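Local structure of nucleotidyltransferase-like protein (Exiguobacterium sibiricum, 3C18) at residues A87-W90 / V91-T95; Q73-S76 / R77-I80. The protein is of unknown exact function but is probably a nucleotidyltransferase-like enzyme that also carries substrate-binding-like and helix-turn-helix domains. All blocks are in the same frame, centred on the assembly; numbering follows the deposited sequence.

Interaction 1 (A87-W90 / V91-T95)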
loop_
_atom_site.group_PDB
_atom_site.type_symbol
_atom_site.label_atom_id
_atom_site.label_comp_id
_atom_site.label_asym_id
_atom_site.label_seq_id
_atom_site.Cartn_x
_atom_site.Cartn_y
_atom_site.Cartn_z
ATOM N N ALA A 87 -14.323 4.716 7.039
ATOM C CA ALA A 87 -14.593 6.163 7.143
ATOM C C ALA A 87 -15.844 6.521 6.363
ATOM O O ALA A 87 -16.633 7.348 6.801
ATOM C CB ALA A 87 -13.412 6.991 6.686
ATOM N N VAL A 88 -16.027 5.884 5.215
ATOM C CA VAL A 88 -17.216 6.151 4.396
ATOM C C VAL A 88 -18.433 5.804 5.236
ATOM O O VAL A 88 -19.384 6.569 5.321
ATOM C CB VAL A 88 -17.248 5.362 3.056
ATOM C CG1 VAL A 88 -18.625 5.455 2.412
ATOM C CG2 VAL A 88 -16.175 5.862 2.111
ATOM N N HIS A 89 -18.334 4.665 5.905
ATOM C CA HIS A 89 -19.416 4.133 6.743
ATOM C C HIS A 89 -19.688 5.060 7.904
ATOM O O HIS A 89 -20.838 5.336 8.246
ATOM C CB HIS A 89 -19.046 2.750 7.308
ATOM C CG HIS A 89 -20.168 2.064 8.018
ATOM N ND1 HIS A 89 -20.595 0.799 7.684
ATOM C CD2 HIS A 89 -20.976 2.477 9.027
ATOM C CE1 HIS A 89 -21.614 0.457 8.457
ATOM N NE2 HIS A 89 -21.866 1.458 9.282
ATOM N N TRP A 90 -18.610 5.556 8.502
ATOM C CA TRP A 90 -18.741 6.425 9.646
ATOM C C TRP A 90 -19.505 7.688 9.279
ATOM O O TRP A 90 -20.388 8.132 10.009
ATOM C CB TRP A 90 -17.383 6.854 10.215
ATOM C CG TRP A 90 -16.626 5.773 10.882
ATOM C CD1 TRP A 90 -17.134 4.618 11.385
ATOM C CD2 TRP A 90 -15.230 5.763 11.180
ATOM N NE1 TRP A 90 -16.154 3.874 11.944
ATOM C CE2 TRP A 90 -14.962 4.548 11.829
ATOM C CE3 TRP A 90 -14.182 6.654 10.951
ATOM C CZ2 TRP A 90 -13.678 4.194 12.265
ATOM C CZ3 TRP A 90 -12.900 6.292 11.366
ATOM C CH2 TRP A 90 -12.666 5.085 12.033
ATOM N N VAL A 91 -19.106 8.297 8.176
ATOM C CA VAL A 91 -19.668 9.590 7.801
ATOM C C VAL A 91 -21.092 9.380 7.361
ATOM O O VAL A 91 -21.943 10.205 7.628
ATOM C CB VAL A 91 -18.911 10.281 6.664
ATOM C CG1 VAL A 91 -19.684 11.510 6.193
ATOM C CG2 VAL A 91 -17.460 10.655 7.106
ATOM N N SER A 92 -21.362 8.244 6.733
ATOM C CA SER A 92 -22.681 8.057 6.139
ATOM C C SER A 92 -23.728 7.557 7.130
ATOM O O SER A 92 -24.859 8.049 7.135
ATOM C CB SER A 92 -22.608 7.141 4.916
ATOM O OG SER A 92 -22.769 5.788 5.292
ATOM N N GLU A 93 -23.355 6.607 7.977
ATOM C CA GLU A 93 -24.305 6.051 8.934
ATOM C C GLU A 93 -24.213 6.762 10.279
ATOM O O GLU A 93 -25.082 6.636 11.132
ATOM C CB GLU A 93 -24.063 4.556 9.134
ATOM C CG GLU A 93 -24.142 3.740 7.842
ATOM C CD GLU A 93 -25.459 3.925 7.106
ATOM O OE1 GLU A 93 -26.519 3.645 7.693
ATOM O OE2 GLU A 93 -25.430 4.342 5.931
ATOM N N GLY A 94 -23.144 7.523 10.451
ATOM C CA GLY A 94 -22.864 8.164 11.741
ATOM C C GLY A 94 -23.828 9.257 12.088
ATOM O O GLY A 94 -24.388 9.899 11.208
ATOM N N THR A 95 -23.989 9.475 13.387
ATOM C CA THR A 95 -24.817 10.570 13.912
ATOM C C THR A 95 -24.025 11.833 14.116
ATOM O O THR A 95 -22.997 11.823 14.775
ATOM C CB THR A 95 -25.418 10.199 15.262
ATOM O OG1 THR A 95 -26.180 8.994 15.127
ATOM C CG2 THR A 95 -26.281 11.330 15.808
#
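H89 and E93 sit one turn apart on helix 85-93, and their side chains meet on the outside of its last turn. The E93 chain can be followed outward. Its CB lies 3.4 Å from H89 O and also touches the imidazole carbon H89 CD2. CG is the main point of touch: E93 CG stands 3.5 Å from H89 NE2, at a slant to the ring. The chain then folds about CB-CG (chi2 -56°), which carries the carboxylate away from the ring. The carboxylate plane is turned 80° from the imidazole plane. At the tip, S92 OG donates a hydrogen bond to E93 OE2 over 3.1 Å, on the anti side of the carboxylate. H89 reaches E93 because its CG is anti to the backbone N (chi1 -172°).

Below these side chains the backbone is regular. V91 N, S92 N and E93 N bond to A87 O, V88 O and H89 O; the bond from E93 N to H89 O is 2.8 Å and nearly straight. The bond from G94 N to W90 O is weak and bent. W90 turns into the protein, where its NE1 is hydrogen-bonded to L34 O and its ring meets H68 edge to face. K108 NZ hydrogen-bonds to V91 O and G94 O near the helix end. This is the C-terminal turn of an alpha-helix, where G94 leaves helical geometry and the chain passes into strand 95-99 of the nucleotidyltransferase-like sheet.

Interaction 2 (Q73-S76 / R77-I80)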
loop_
_atom_site.group_PDB
_atom_site.type_symbol
_atom_site.label_atom_id
_atom_site.label_comp_id
_atom_site.label_asym_id
_atom_site.label_seq_id
_atom_site.Cartn_x
_atom_site.Cartn_y
_atom_site.Cartn_z
ATOM N N GLN A 73 -8.358 17.361 5.245
ATOM C CA GLN A 73 -7.696 17.140 3.944
ATOM C C GLN A 73 -7.256 15.717 3.823
ATOM O O GLN A 73 -7.130 15.173 2.732
ATOM C CB GLN A 73 -6.480 18.056 3.772
ATOM C CG GLN A 73 -6.864 19.548 3.789
ATOM C CD GLN A 73 -5.690 20.487 3.508
ATOM O OE1 GLN A 73 -4.560 20.045 3.278
ATOM N NE2 GLN A 73 -5.961 21.798 3.539
ATOM N N VAL A 74 -7.026 15.107 4.971
ATOM C CA VAL A 74 -6.683 13.691 5.012
ATOM C C VAL A 74 -7.935 12.844 4.728
ATOM O O VAL A 74 -7.886 11.855 4.000
ATOM C CB VAL A 74 -6.055 13.311 6.343
ATOM C CG1 VAL A 74 -5.911 11.808 6.470
ATOM C CG2 VAL A 74 -4.679 14.000 6.484
ATOM N N LEU A 75 -9.048 13.251 5.310
ATOM C CA LEU A 75 -10.309 12.557 5.124
ATOM C C LEU A 75 -10.746 12.696 3.668
ATOM O O LEU A 75 -11.240 11.766 3.016
ATOM C CB LEU A 75 -11.413 13.147 6.021
ATOM C CG LEU A 75 -12.781 12.463 5.893
ATOM C CD1 LEU A 75 -12.662 10.948 6.136
ATOM C CD2 LEU A 75 -13.837 13.112 6.788
ATOM N N SER A 76 -10.581 13.899 3.169
ATOM C CA SER A 76 -11.047 14.258 1.811
ATOM C C SER A 76 -10.378 13.324 0.824
ATOM O O SER A 76 -10.995 12.714 -0.026
ATOM C CB SER A 76 -10.702 15.731 1.528
ATOM O OG SER A 76 -10.872 16.046 0.173
ATOM N N ARG A 77 -9.078 13.240 0.968
ATOM C CA ARG A 77 -8.255 12.360 0.157
ATOM C C ARG A 77 -8.676 10.905 0.271
ATOM O O ARG A 77 -8.712 10.212 -0.718
ATOM C CB ARG A 77 -6.799 12.460 0.561
ATOM C CG ARG A 77 -5.901 11.588 -0.268
ATOM C CD ARG A 77 -4.445 11.957 -0.074
ATOM N NE ARG A 77 -3.602 10.970 -0.725
ATOM C CZ ARG A 77 -3.449 9.724 -0.295
ATOM N NH1 ARG A 77 -4.082 9.300 0.788
ATOM N NH2 ARG A 77 -2.680 8.892 -0.964
ATOM N N TRP A 78 -8.981 10.448 1.478
ATOM C CA TRP A 78 -9.410 9.064 1.658
ATOM C C TRP A 78 -10.663 8.820 0.852
ATOM O O TRP A 78 -10.880 7.751 0.269
ATOM C CB TRP A 78 -9.775 8.723 3.102
ATOM C CG TRP A 78 -8.612 8.558 4.015
ATOM C CD1 TRP A 78 -7.338 8.295 3.662
ATOM C CD2 TRP A 78 -8.636 8.567 5.464
ATOM N NE1 TRP A 78 -6.547 8.194 4.781
ATOM C CE2 TRP A 78 -7.320 8.328 5.899
ATOM C CE3 TRP A 78 -9.650 8.733 6.423
ATOM C CZ2 TRP A 78 -6.965 8.282 7.257
ATOM C CZ3 TRP A 78 -9.306 8.683 7.771
ATOM C CH2 TRP A 78 -7.966 8.457 8.173
ATOM N N LEU A 79 -11.518 9.823 0.853
ATOM C CA LEU A 79 -12.840 9.675 0.236
ATOM C C LEU A 79 -12.679 9.765 -1.285
ATOM O O LEU A 79 -13.362 9.082 -2.036
ATOM C CB LEU A 79 -13.824 10.722 0.777
ATOM C CG LEU A 79 -14.213 10.630 2.254
ATOM C CD1 LEU A 79 -15.161 11.741 2.602
ATOM C CD2 LEU A 79 -14.847 9.272 2.586
ATOM N N ILE A 80 -11.732 10.595 -1.716
ATOM C CA ILE A 80 -11.491 10.819 -3.151
ATOM C C ILE A 80 -10.957 9.556 -3.793
ATOM O O ILE A 80 -11.289 9.223 -4.926
ATOM C CB ILE A 80 -10.499 11.979 -3.398
ATOM C CG1 ILE A 80 -11.233 13.316 -3.237
ATOM C CG2 ILE A 80 -9.894 11.902 -4.795
ATOM C CD1 ILE A 80 -10.324 14.535 -3.401
HETATM O O HOH W 1 -4.967 10.868 3.073
#
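V74 and W78 lie side by side on helix 72-81, pointing the same way. V74 CG1 sits over the face of the W78 six-membered ring, 4.1 Å from its centroid, in a CH-pi contact. V74 O also lies over a face of the W78 indole, offset toward the rim and 3.4 Å above the plane. L75 crosses W78 at about a right angle, and L75 CD1 meets W78 CE3 at 3.7 Å. With CG anti to its carbonyl carbon (chi1 -75°), W78 swings its ring back along the helix to both residues. Without the indole, as with an alanine here, V74 CG1 and L75 CD1 would probably lose the ring they pack on, and a gap would open beside W53, whose ring meets W78 edge to face.

L75 is the buried residue here. It crosses L79 obliquely, with L75 CG 4.1 Å from L79 CD1, and both leucines rest on L107 of helix 103-110. This apolar side packs the helix, which directly follows strand 63-71, on the mixed sheet of the nucleotidyltransferase-like fold: L75 and W78 both touch V70 of that strand.

The other side is looser and polar. S76 OG comes no nearer to I80 than 3.9 Å, at I80 CD1. R77 leads away, extended from CG to NE. Its NE forms a salt bridge with E251, and R77 NH1 gives a 2.9 Å bond to a water oxygen. That water donates to V74 O, which also accepts from W78 N. The bond from R77 N to Q73 O is long, 3.3 Å, with the donor above the carbonyl plane.

In the fold
Interactions 1 and 2 lie on helices that follow each other in the chain, 85-93 and 72-81, with centres about 14 Å apart. The two helices pack directly. V88 CG2 meets L79 CD2 at 3.7 Å. A87 CB lies near two side chains of interaction 2, 4.1 Å from L75 CD1 and 4.2 Å from W78 CE3. N84, between the helices, bonds to A87 N through its OD1 and also touches W78. The two contacts then lead to different parts of the protein. Interaction 1 runs on into strand 95-99, while R77 of interaction 2 reaches E251 of the probable helix-turn-helix domain through a salt bridge.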